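Homoserine O-acetyltransferase (Bacillus anthracis str. 'Ames Ancestor', PDB 3I1I) probably transfers an acetyl group from acetyl-CoA to the hydroxyl of L-homoserine, an early step in methionine biosynthesis. Local coordinates at residues H56-Y61 with G73-G78; E198-D203 with N278-T283; H290-A293 with S298-E301. One frame throughout, in Å; residues are numbered along the deposited sequence.

Contact 1. Residues H56-Y61 with G73-G78; sequences HAAGKY and GLIGPG
The long loop that follows strand 44-48 of the alpha/beta hydrolase fold turns back on itself here, and Ala57 and Ala58 come to rest against Ile75. Ile75 lies on a short, weakly bonded strand about 75-76, beside strand 81-82 and apart from the main sheet. The contact is small, about 119 Å² in all, and all three residues are buried. The side chains that meet are all apolar.

Ile75 meets the two alanines with different parts of its side chain. The root and short branch take Ala58: its CB lies 3.7 Å from Ile75 CB and 3.8 Å from Ile75 CG2. The long branch takes Ala57: Ile75 CD1 lies 3.8 Å from Ala57 CB, and at the same 3.8 Å from the carbonyl oxygen Ala57 O. The torsions account for this split. CG1 stands anti to the carbonyl carbon (chi1 -55°), and the chain then runs on extended to CD1 (chi2 163°). The two branches are thus spread over neighbouring residues of the loop. Tyr34 of strand 24-34 also touches Ala57 and Ile75, and its hydroxyl is hydrogen-bonded to Ala58 N.

Within 56-61, the rings of His56 and Tyr61 meet from the two ends of the segment. Tyr61 CE2 sits 3.6 Å above the plane of the imidazole, over its centre. Both side chains are also hydrogen-bonded to Glu32, His56 through ND1 and Tyr61 through OH.

The closest CA atoms of the two segments, Ala58 CA and Ile75 CA, are 6.2 Å apart. The small methyl groups let the backbones come this near with one branched side chain between them. The contact itself is non-directional apolar packing; directional bonds to the loop come from residues such as Tyr34 and Glu32.

Contact 2. Residues E198-D203 with N278-T283; sequences EAIRLD and NSWMYT
Apolar contact between Ile200 and the pair Trp280 and Met281 makes up most of this interface, which buries about 210 Å². Met281 is present as selenomethionine. Ile200 works through the tip of its long branch. Its CD1 lies 3.8 Å from Met281 CG and also 3.8 Å from Trp280 CD1, on the five-membered part of the indole. Ile200 and Trp280 cross at about a right angle. The indole is directed there by CG standing anti to the backbone N of Trp280 (chi1 -171°).

These side chains join helix 186-202 to helix 277-289. Both lie in the helical insertion between strands 174-178 and 309-313, consistent with the lid of an alpha/beta hydrolase fold. The segments run roughly antiparallel, at 149°, with their axes 10.2 Å apart at closest. Helix 217-228 also packs on Trp280, through Leu220, Asn224 and Met227.

A second kind of contact joins a charged group to an apolar tip. The extended Arg201 chain brings its guanidinium to the methyl of Met281, with NH1 3.7 Å and NE 4.0 Å from CE. The approach is oblique to the guanidinium plane. Val254 of the second subunit packs on both Arg201 and Met281.

Polar bonds stay within the helices or lead outside the pair. Thr283 OG1 donates to Ser279 O at 3.0 Å. Glu198 forms a salt bridge with Arg225 of the second subunit.

Contact 3. Residues H290-A293 with S298-E301; sequences HDIA and SLEE
Two van der Waals contacts join Ile292 and Ala293 to Leu299, at the short connection between helix 277-289 and helix 299-304. In the first, Leu299 CD1 lies 3.6 Å from Ile292 CG1 and 3.7 Å from Ile292 CD1. The long branch of Ile292 reaches it because CG1 stands between the backbone N and the carbonyl carbon (chi1 69°). In the second, the Ala293 methyl rests on backbone at the start of the helix, with CB 3.6 Å from Leu299 N and 3.8 Å from Ser298 C. Val166 of helix 156-167 also packs on Ile292, and Pro182 touches both Ile292 and Leu299.

Two hydrogen bonds lie within the segments. Ser298 is the N-cap of helix 299-304: its OG accepts from Glu301 N at 3.0 Å, with an N-H...O angle of 158°. Asp291 OD1 receives a weak bond from Ala293 N. The other carboxylate oxygen, OD2, is hydrogen-bonded to Ser245 of the second subunit.

The capping bond satisfies a backbone N-H of the first helical turn, and van der Waals contact, without a hydrogen bond between the segments, sets that turn against the preceding loop.

Overall arrangement
From the N terminus the three contacts come in series; none encloses or crosses another. Contact 1 closes a short loop, 11 residues without helix or strand, between strand 44-48 and strand 75-76. Contact 2 spans far more chain: 74 residues, including helix 217-228, separate its segments, and it ties the first helix after strand 174-178 to a much later one before strand 309-313. Contact 3 begins directly after helix 277-289 and closes a tight loop of four residues before helix 299-304. Helix 277-289 therefore links contacts 2 and 3, whose nearest atoms are about 8 Å apart. Both also touch the second subunit. Contact 1 lies on the opposite side of the chain's centre from either.

Contact 1. Residues H56-Y61 with G73-G78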
ATOM      1  N   HIS A  56      20.113  16.521 -12.493  1.00 23.15           N
ATOM      2  CA  HIS A  56      20.477  17.749 -11.785  1.00 23.75           C
ATOM      3  C   HIS A  56      21.019  17.496 -10.395  1.00 23.40           C
ATOM      4  O   HIS A  56      20.384  17.782  -9.393  1.00 23.18           O
ATOM      5  CB  HIS A  56      19.266  18.692 -11.709  1.00 24.20           C
ATOM      6  CG  HIS A  56      19.641  20.115 -11.467  1.00 25.73           C
ATOM      7  ND1 HIS A  56      20.744  20.701 -12.063  1.00 27.13           N
ATOM      8  CD2 HIS A  56      19.049  21.081 -10.722  1.00 24.92           C
ATOM      9  CE1 HIS A  56      20.826  21.961 -11.664  1.00 28.23           C
ATOM     10  NE2 HIS A  56      19.806  22.216 -10.854  1.00 27.04           N
ATOM     11  N   ALA A  57      22.213  16.933 -10.356  1.00 23.56           N
ATOM     12  CA  ALA A  57      22.873  16.603  -9.107  1.00 23.35           C
ATOM     13  C   ALA A  57      23.418  17.842  -8.388  1.00 23.40           C
ATOM     14  O   ALA A  57      23.635  17.801  -7.192  1.00 23.14           O
ATOM     15  CB  ALA A  57      24.025  15.611  -9.363  1.00 21.66           C
ATOM     16  N   ALA A  58      23.706  18.909  -9.128  1.00 24.17           N
ATOM     17  CA  ALA A  58      24.306  20.116  -8.515  1.00 24.86           C
ATOM     18  C   ALA A  58      24.039  21.383  -9.317  1.00 25.27           C
ATOM     19  O   ALA A  58      23.632  21.360 -10.493  1.00 24.44           O
ATOM     20  CB  ALA A  58      25.820  19.929  -8.296  1.00 24.04           C
ATOM     21  N   GLY A  59      24.220  22.505  -8.631  1.00 26.87           N
ATOM     22  CA  GLY A  59      24.158  23.807  -9.267  1.00 26.80           C
ATOM     23  C   GLY A  59      22.752  24.171  -9.666  1.00 27.30           C
ATOM     24  O   GLY A  59      21.780  23.654  -9.095  1.00 25.67           O
ATOM     25  N   LYS A  60      22.678  25.105 -10.624  1.00 28.45           N
ATOM     26  CA  LYS A  60      21.412  25.679 -11.083  1.00 29.54           C
ATOM     27  C   LYS A  60      21.431  25.908 -12.563  1.00 29.90           C
ATOM     28  O   LYS A  60      22.486  26.161 -13.146  1.00 29.43           O
ATOM     29  CB  LYS A  60      21.155  27.028 -10.435  1.00 29.50           C
ATOM     30  CG  LYS A  60      21.459  27.136  -8.949  1.00 31.12           C
ATOM     31  CD  LYS A  60      20.825  28.412  -8.393  1.00 32.97           C
ATOM     32  CE  LYS A  60      20.992  28.543  -6.895  1.00 36.01           C
ATOM     33  NZ  LYS A  60      20.066  29.560  -6.283  1.00 36.53           N
ATOM     34  N   TYR A  61      20.240  25.853 -13.151  1.00 31.16           N
ATOM     35  CA  TYR A  61      20.053  26.072 -14.571  1.00 32.45           C
ATOM     36  C   TYR A  61      19.861  27.571 -14.917  1.00 33.56           C
ATOM     37  O   TYR A  61      20.100  27.975 -16.041  1.00 33.84           O
ATOM     38  CB  TYR A  61      18.842  25.299 -15.077  1.00 32.10           C
ATOM     39  CG  TYR A  61      18.955  23.796 -15.033  1.00 33.15           C
ATOM     40  CD1 TYR A  61      20.001  23.128 -15.681  1.00 33.91           C
ATOM     41  CD2 TYR A  61      17.991  23.032 -14.388  1.00 31.97           C
ATOM     42  CE1 TYR A  61      20.096  21.741 -15.649  1.00 33.11           C
ATOM     43  CE2 TYR A  61      18.066  21.661 -14.360  1.00 34.26           C
ATOM     44  CZ  TYR A  61      19.131  21.014 -14.994  1.00 34.00           C
ATOM     45  OH  TYR A  61      19.200  19.651 -14.966  1.00 31.34           O
ATOM     46  N   GLY A  73      25.264  20.059  -1.929  1.00 25.27           N
ATOM     47  CA  GLY A  73      26.162  20.174  -0.800  1.00 25.14           C
ATOM     48  C   GLY A  73      27.450  19.373  -0.902  1.00 25.87           C
ATOM     49  O   GLY A  73      28.421  19.702  -0.230  1.00 26.12           O
ATOM     50  N   LEU A  74      27.448  18.290  -1.688  1.00 26.78           N
ATOM     51  CA  LEU A  74      28.643  17.437  -1.883  1.00 26.80           C
ATOM     52  C   LEU A  74      29.482  17.858  -3.070  1.00 26.39           C
ATOM     53  O   LEU A  74      30.668  17.549  -3.119  1.00 26.79           O
ATOM     54  CB  LEU A  74      28.249  15.975  -2.141  1.00 27.03           C
ATOM     55  CG  LEU A  74      28.206  15.019  -0.957  1.00 28.49           C
ATOM     56  CD1 LEU A  74      27.672  13.663  -1.435  1.00 25.78           C
ATOM     57  CD2 LEU A  74      29.566  14.916  -0.199  1.00 25.83           C
ATOM     58  N   ILE A  75      28.838  18.458  -4.069  1.00 26.15           N
ATOM     59  CA  ILE A  75      29.474  18.696  -5.344  1.00 25.98           C
ATOM     60  C   ILE A  75      29.651  20.178  -5.574  1.00 26.70           C
ATOM     61  O   ILE A  75      28.659  20.908  -5.625  1.00 27.22           O
ATOM     62  CB  ILE A  75      28.619  18.188  -6.513  1.00 25.88           C
ATOM     63  CG1 ILE A  75      28.279  16.699  -6.333  1.00 26.01           C
ATOM     64  CG2 ILE A  75      29.339  18.440  -7.837  1.00 22.82           C
ATOM     65  CD1 ILE A  75      27.104  16.202  -7.215  1.00 22.85           C
ATOM     66  N   GLY A  76      30.902  20.605  -5.754  1.00 26.83           N
ATOM     67  CA  GLY A  76      31.220  21.961  -6.183  1.00 26.94           C
ATOM     68  C   GLY A  76      32.620  22.384  -5.746  1.00 27.63           C
ATOM     69  O   GLY A  76      33.361  21.586  -5.162  1.00 27.17           O
ATOM     70  N   PRO A  77      32.980  23.661  -5.997  1.00 27.98           N
ATOM     71  CA  PRO A  77      34.304  24.213  -5.698  1.00 28.18           C
ATOM     72  C   PRO A  77      34.638  24.067  -4.242  1.00 28.25           C
ATOM     73  O   PRO A  77      33.875  24.504  -3.399  1.00 28.54           O
ATOM     74  CB  PRO A  77      34.162  25.688  -6.059  1.00 27.99           C
ATOM     75  CG  PRO A  77      33.054  25.728  -7.066  1.00 28.67           C
ATOM     76  CD  PRO A  77      32.098  24.668  -6.606  1.00 28.25           C
ATOM     77  N   GLY A  78      35.754  23.417  -3.942  1.00 28.35           N
ATOM     78  CA  GLY A  78      36.132  23.208  -2.553  1.00 28.36           C
ATOM     79  C   GLY A  78      35.297  22.218  -1.754  1.00 28.54           C
ATOM     80  O   GLY A  78      35.541  22.055  -0.587  1.00 28.05           O
TER

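Contact 2. Residues E198-D203 with N278-T283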
ATOM      1  N   GLU A 198       0.846  -2.250  -8.035  1.00 23.98           N
ATOM      2  CA  GLU A 198      -0.533  -2.686  -7.928  1.00 25.50           C
ATOM      3  C   GLU A 198      -1.529  -1.584  -7.531  1.00 24.82           C
ATOM      4  O   GLU A 198      -2.640  -1.577  -8.028  1.00 25.45           O
ATOM      5  CB  GLU A 198      -0.632  -3.903  -7.015  1.00 25.92           C
ATOM      6  CG  GLU A 198      -0.166  -5.126  -7.826  1.00 30.77           C
ATOM      7  CD  GLU A 198      -0.144  -6.410  -7.052  1.00 35.28           C
ATOM      8  OE1 GLU A 198      -0.979  -6.540  -6.113  1.00 37.01           O
ATOM      9  OE2 GLU A 198       0.683  -7.300  -7.425  1.00 39.08           O
ATOM     10  N   ALA A 199      -1.120  -0.646  -6.689  1.00 24.46           N
ATOM     11  CA  ALA A 199      -1.984   0.485  -6.338  1.00 24.48           C
ATOM     12  C   ALA A 199      -2.337   1.334  -7.596  1.00 24.28           C
ATOM     13  O   ALA A 199      -3.493   1.690  -7.816  1.00 23.81           O
ATOM     14  CB  ALA A 199      -1.335   1.348  -5.233  1.00 22.80           C
ATOM     15  N   ILE A 200      -1.360   1.599  -8.447  1.00 24.67           N
ATOM     16  CA  ILE A 200      -1.634   2.317  -9.695  1.00 25.45           C
ATOM     17  C   ILE A 200      -2.592   1.508 -10.648  1.00 26.10           C
ATOM     18  O   ILE A 200      -3.557   2.062 -11.204  1.00 25.64           O
ATOM     19  CB  ILE A 200      -0.322   2.703 -10.417  1.00 24.70           C
ATOM     20  CG1 ILE A 200       0.591   3.523  -9.487  1.00 25.61           C
ATOM     21  CG2 ILE A 200      -0.637   3.484 -11.673  1.00 24.50           C
ATOM     22  CD1 ILE A 200       2.077   3.629  -9.920  1.00 22.76           C
ATOM     23  N   ARG A 201      -2.340   0.215 -10.814  1.00 26.98           N
ATOM     24  CA  ARG A 201      -3.198  -0.631 -11.677  1.00 28.53           C
ATOM     25  C   ARG A 201      -4.634  -0.713 -11.155  1.00 28.03           C
ATOM     26  O   ARG A 201      -5.585  -0.883 -11.944  1.00 27.65           O
ATOM     27  CB  ARG A 201      -2.677  -2.065 -11.796  1.00 28.91           C
ATOM     28  CG  ARG A 201      -1.335  -2.208 -12.555  1.00 34.10           C
ATOM     29  CD  ARG A 201      -1.004  -3.704 -12.949  1.00 38.31           C
ATOM     30  NE  ARG A 201       0.083  -3.654 -13.915  1.00 43.93           N
ATOM     31  CZ  ARG A 201       0.041  -4.073 -15.188  1.00 48.27           C
ATOM     32  NH1 ARG A 201       1.117  -3.887 -15.978  1.00 47.43           N
ATOM     33  NH2 ARG A 201      -1.033  -4.711 -15.676  1.00 49.28           N
ATOM     34  N   LEU A 202      -4.788  -0.614  -9.839  1.00 26.94           N
ATOM     35  CA  LEU A 202      -6.093  -0.800  -9.238  1.00 26.54           C
ATOM     36  C   LEU A 202      -7.002   0.405  -9.514  1.00 26.48           C
ATOM     37  O   LEU A 202      -8.226   0.262  -9.660  1.00 26.12           O
ATOM     38  CB  LEU A 202      -5.950  -1.067  -7.736  1.00 26.01           C
ATOM     39  CG  LEU A 202      -7.238  -1.482  -7.014  1.00 25.76           C
ATOM     40  CD1 LEU A 202      -7.883  -2.756  -7.660  1.00 21.70           C
ATOM     41  CD2 LEU A 202      -6.962  -1.662  -5.507  1.00 24.32           C
ATOM     42  N   ASP A 203      -6.395   1.587  -9.572  1.00 26.38           N
ATOM     43  CA  ASP A 203      -7.108   2.784  -9.921  1.00 26.96           C
ATOM     44  C   ASP A 203      -7.729   2.648 -11.320  1.00 27.22           C
ATOM     45  O   ASP A 203      -7.020   2.475 -12.294  1.00 27.56           O
ATOM     46  CB  ASP A 203      -6.147   3.963  -9.880  1.00 27.53           C
ATOM     47  CG  ASP A 203      -6.847   5.298  -9.851  1.00 27.81           C
ATOM     48  OD1 ASP A 203      -8.030   5.391 -10.270  1.00 26.49           O
ATOM     49  OD2 ASP A 203      -6.166   6.252  -9.399  1.00 28.25           O
ATOM     50  N   ASN A 278       2.748   5.625 -15.316  1.00 21.48           N
ATOM     51  CA  ASN A 278       3.391   4.506 -16.014  1.00 21.49           C
ATOM     52  C   ASN A 278       4.914   4.513 -15.779  1.00 21.81           C
ATOM     53  O   ASN A 278       5.523   3.450 -15.556  1.00 21.69           O
ATOM     54  CB  ASN A 278       3.093   4.539 -17.517  1.00 21.24           C
ATOM     55  CG  ASN A 278       1.629   4.213 -17.845  1.00 20.82           C
ATOM     56  OD1 ASN A 278       0.898   3.642 -17.036  1.00 22.94           O
ATOM     57  ND2 ASN A 278       1.216   4.542 -19.044  1.00 18.97           N
ATOM     58  N   SER A 279       5.498   5.715 -15.801  1.00 21.36           N
ATOM     59  CA  SER A 279       6.899   5.879 -15.575  1.00 22.45           C
ATOM     60  C   SER A 279       7.258   5.380 -14.163  1.00 23.27           C
ATOM     61  O   SER A 279       8.267   4.674 -13.949  1.00 22.20           O
ATOM     62  CB  SER A 279       7.304   7.344 -15.742  1.00 22.46           C
ATOM     63  OG  SER A 279       7.307   7.708 -17.111  1.00 22.79           O
ATOM     64  N   TRP A 280       6.422   5.765 -13.211  1.00 24.03           N
ATOM     65  CA  TRP A 280       6.597   5.342 -11.839  1.00 24.82           C
ATOM     66  C   TRP A 280       6.580   3.820 -11.760  1.00 24.14           C
ATOM     67  O   TRP A 280       7.426   3.254 -11.117  1.00 23.23           O
ATOM     68  CB  TRP A 280       5.492   5.934 -10.949  1.00 25.61           C
ATOM     69  CG  TRP A 280       5.751   5.694  -9.505  1.00 26.51           C
ATOM     70  CD1 TRP A 280       5.603   4.511  -8.809  1.00 27.00           C
ATOM     71  CD2 TRP A 280       6.246   6.645  -8.588  1.00 27.81           C
ATOM     72  NE1 TRP A 280       5.978   4.689  -7.502  1.00 28.57           N
ATOM     73  CE2 TRP A 280       6.374   5.993  -7.336  1.00 28.23           C
ATOM     74  CE3 TRP A 280       6.581   7.997  -8.691  1.00 31.09           C
ATOM     75  CZ2 TRP A 280       6.835   6.646  -6.202  1.00 30.55           C
ATOM     76  CZ3 TRP A 280       7.060   8.654  -7.561  1.00 33.66           C
ATOM     77  CH2 TRP A 280       7.164   7.978  -6.323  1.00 34.12           C
HETATM   78  N   MSE A 281       5.636   3.172 -12.433  1.00 24.69           N
HETATM   79  CA  MSE A 281       5.574   1.713 -12.413  1.00 25.85           C
HETATM   80  C   MSE A 281       6.879   1.084 -12.944  1.00 25.09           C
HETATM   81  O   MSE A 281       7.401   0.156 -12.313  1.00 25.52           O
HETATM   82  CB  MSE A 281       4.429   1.136 -13.268  1.00 26.21           C
HETATM   83  CG  MSE A 281       3.013   1.466 -12.867  1.00 31.12           C
HETATM   84 SE   MSE A 281       1.771   0.470 -14.086  0.65 38.22          SE
HETATM   85  CE  MSE A 281       2.896  -0.911 -14.659  1.00 25.58           C
ATOM     86  N   TYR A 282       7.349   1.532 -14.115  1.00 23.66           N
ATOM     87  CA  TYR A 282       8.546   0.928 -14.746  1.00 23.08           C
ATOM     88  C   TYR A 282       9.774   1.075 -13.862  1.00 22.35           C
ATOM     89  O   TYR A 282      10.563   0.122 -13.721  1.00 22.18           O
ATOM     90  CB  TYR A 282       8.833   1.519 -16.116  1.00 22.30           C
ATOM     91  CG  TYR A 282       8.080   0.835 -17.214  1.00 23.01           C
ATOM     92  CD1 TYR A 282       6.788   1.195 -17.512  1.00 24.14           C
ATOM     93  CD2 TYR A 282       8.654  -0.195 -17.960  1.00 23.18           C
ATOM     94  CE1 TYR A 282       6.080   0.558 -18.509  1.00 24.15           C
ATOM     95  CE2 TYR A 282       7.940  -0.824 -18.974  1.00 22.43           C
ATOM     96  CZ  TYR A 282       6.656  -0.436 -19.230  1.00 22.72           C
ATOM     97  OH  TYR A 282       5.899  -1.020 -20.206  1.00 25.00           O
ATOM     98  N   THR A 283       9.884   2.239 -13.220  1.00 21.38           N
ATOM     99  CA  THR A 283      11.010   2.524 -12.322  1.00 20.88           C
ATOM    100  C   THR A 283      10.863   1.663 -11.063  1.00 21.44           C
ATOM    101  O   THR A 283      11.842   1.066 -10.631  1.00 22.33           O
ATOM    102  CB  THR A 283      11.070   4.020 -11.975  1.00 20.24           C
ATOM    103  OG1 THR A 283      11.147   4.752 -13.186  1.00 20.28           O
ATOM    104  CG2 THR A 283      12.301   4.368 -11.108  1.00 19.96           C
TER

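Contact 3. Residues H290-A293 with S298-E301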
ATOM      1  N   HIS A 290      16.141  -5.232  -9.067  1.00 20.50           N
ATOM      2  CA  HIS A 290      17.548  -4.983  -8.829  1.00 20.12           C
ATOM      3  C   HIS A 290      18.280  -6.110  -8.083  1.00 20.70           C
ATOM      4  O   HIS A 290      17.987  -6.417  -6.932  1.00 20.42           O
ATOM      5  CB  HIS A 290      17.787  -3.665  -8.094  1.00 20.55           C
ATOM      6  CG  HIS A 290      19.211  -3.468  -7.678  1.00 18.97           C
ATOM      7  ND1 HIS A 290      20.226  -3.289  -8.592  1.00 17.45           N
ATOM      8  CD2 HIS A 290      19.799  -3.481  -6.455  1.00 19.08           C
ATOM      9  CE1 HIS A 290      21.382  -3.195  -7.952  1.00 19.14           C
ATOM     10  NE2 HIS A 290      21.151  -3.298  -6.651  1.00 20.64           N
ATOM     11  N   ASP A 291      19.313  -6.637  -8.734  1.00 20.86           N
ATOM     12  CA  ASP A 291      20.023  -7.844  -8.319  1.00 20.87           C
ATOM     13  C   ASP A 291      21.307  -7.967  -9.112  1.00 20.55           C
ATOM     14  O   ASP A 291      21.280  -8.419 -10.274  1.00 19.16           O
ATOM     15  CB  ASP A 291      19.171  -9.057  -8.655  1.00 20.96           C
ATOM     16  CG  ASP A 291      19.769 -10.358  -8.146  1.00 22.33           C
ATOM     17  OD1 ASP A 291      20.817 -10.290  -7.462  1.00 23.13           O
ATOM     18  OD2 ASP A 291      19.162 -11.448  -8.410  1.00 24.09           O
ATOM     19  N   ILE A 292      22.421  -7.526  -8.528  1.00 20.84           N
ATOM     20  CA  ILE A 292      23.692  -7.610  -9.217  1.00 20.99           C
ATOM     21  C   ILE A 292      24.063  -9.088  -9.500  1.00 22.10           C
ATOM     22  O   ILE A 292      24.752  -9.375 -10.486  1.00 22.59           O
ATOM     23  CB  ILE A 292      24.853  -6.826  -8.503  1.00 21.26           C
ATOM     24  CG1 ILE A 292      25.256  -7.491  -7.194  1.00 20.70           C
ATOM     25  CG2 ILE A 292      24.499  -5.341  -8.329  1.00 19.76           C
ATOM     26  CD1 ILE A 292      26.567  -6.977  -6.624  1.00 18.87           C
ATOM     27  N   ALA A 293      23.562 -10.033  -8.691  1.00 22.74           N
ATOM     28  CA  ALA A 293      23.762 -11.479  -8.979  1.00 23.25           C
ATOM     29  C   ALA A 293      22.977 -11.976 -10.180  1.00 23.44           C
ATOM     30  O   ALA A 293      23.237 -13.060 -10.668  1.00 23.07           O
ATOM     31  CB  ALA A 293      23.428 -12.355  -7.744  1.00 22.48           C
ATOM     32  N   SER A 298      25.860 -16.746  -8.481  1.00 23.25           N
ATOM     33  CA  SER A 298      25.631 -16.287  -7.108  1.00 21.72           C
ATOM     34  C   SER A 298      26.111 -14.852  -6.940  1.00 20.86           C
ATOM     35  O   SER A 298      26.837 -14.311  -7.812  1.00 19.62           O
ATOM     36  CB  SER A 298      26.441 -17.137  -6.138  1.00 21.56           C
ATOM     37  OG  SER A 298      27.845 -16.877  -6.281  1.00 21.59           O
ATOM     38  N   LEU A 299      25.738 -14.252  -5.809  1.00 19.73           N
ATOM     39  CA  LEU A 299      26.232 -12.931  -5.443  1.00 19.41           C
ATOM     40  C   LEU A 299      27.750 -12.935  -5.405  1.00 19.44           C
ATOM     41  O   LEU A 299      28.369 -12.015  -5.933  1.00 19.32           O
ATOM     42  CB  LEU A 299      25.665 -12.499  -4.097  1.00 19.72           C
ATOM     43  CG  LEU A 299      26.080 -11.117  -3.591  1.00 20.57           C
ATOM     44  CD1 LEU A 299      25.732 -10.013  -4.613  1.00 19.58           C
ATOM     45  CD2 LEU A 299      25.432 -10.838  -2.227  1.00 21.16           C
ATOM     46  N   GLU A 300      28.333 -13.980  -4.809  1.00 19.60           N
ATOM     47  CA  GLU A 300      29.773 -14.163  -4.717  0.60 20.47           C
ATOM     48  C   GLU A 300      30.424 -14.062  -6.129  1.00 20.02           C
ATOM     49  O   GLU A 300      31.451 -13.398  -6.349  1.00 19.43           O
ATOM     50  CB  GLU A 300      30.057 -15.536  -4.073  0.60 20.97           C
ATOM     51  CG  GLU A 300      29.391 -15.799  -2.646  0.60 24.86           C
ATOM     52  CD  GLU A 300      27.828 -15.705  -2.541  0.60 26.81           C
ATOM     53  OE1 GLU A 300      27.287 -15.135  -1.549  0.60 31.81           O
ATOM     54  OE2 GLU A 300      27.124 -16.202  -3.414  0.60 26.63           O
ATOM     55  N   GLU A 301      29.819 -14.728  -7.090  1.00 19.59           N
ATOM     56  CA  GLU A 301      30.366 -14.665  -8.430  1.00 20.09           C
ATOM     57  C   GLU A 301      30.254 -13.265  -9.010  1.00 19.15           C
ATOM     58  O   GLU A 301      31.197 -12.786  -9.589  1.00 20.24           O
ATOM     59  CB  GLU A 301      29.740 -15.682  -9.390  1.00 20.08           C
ATOM     60  CG  GLU A 301      30.597 -15.814 -10.675  1.00 23.31           C
ATOM     61  CD  GLU A 301      29.854 -16.286 -11.915  1.00 24.39           C
ATOM     62  OE1 GLU A 301      28.760 -16.899 -11.781  1.00 22.15           O
ATOM     63  OE2 GLU A 301      30.416 -16.045 -13.023  1.00 25.50           O
TER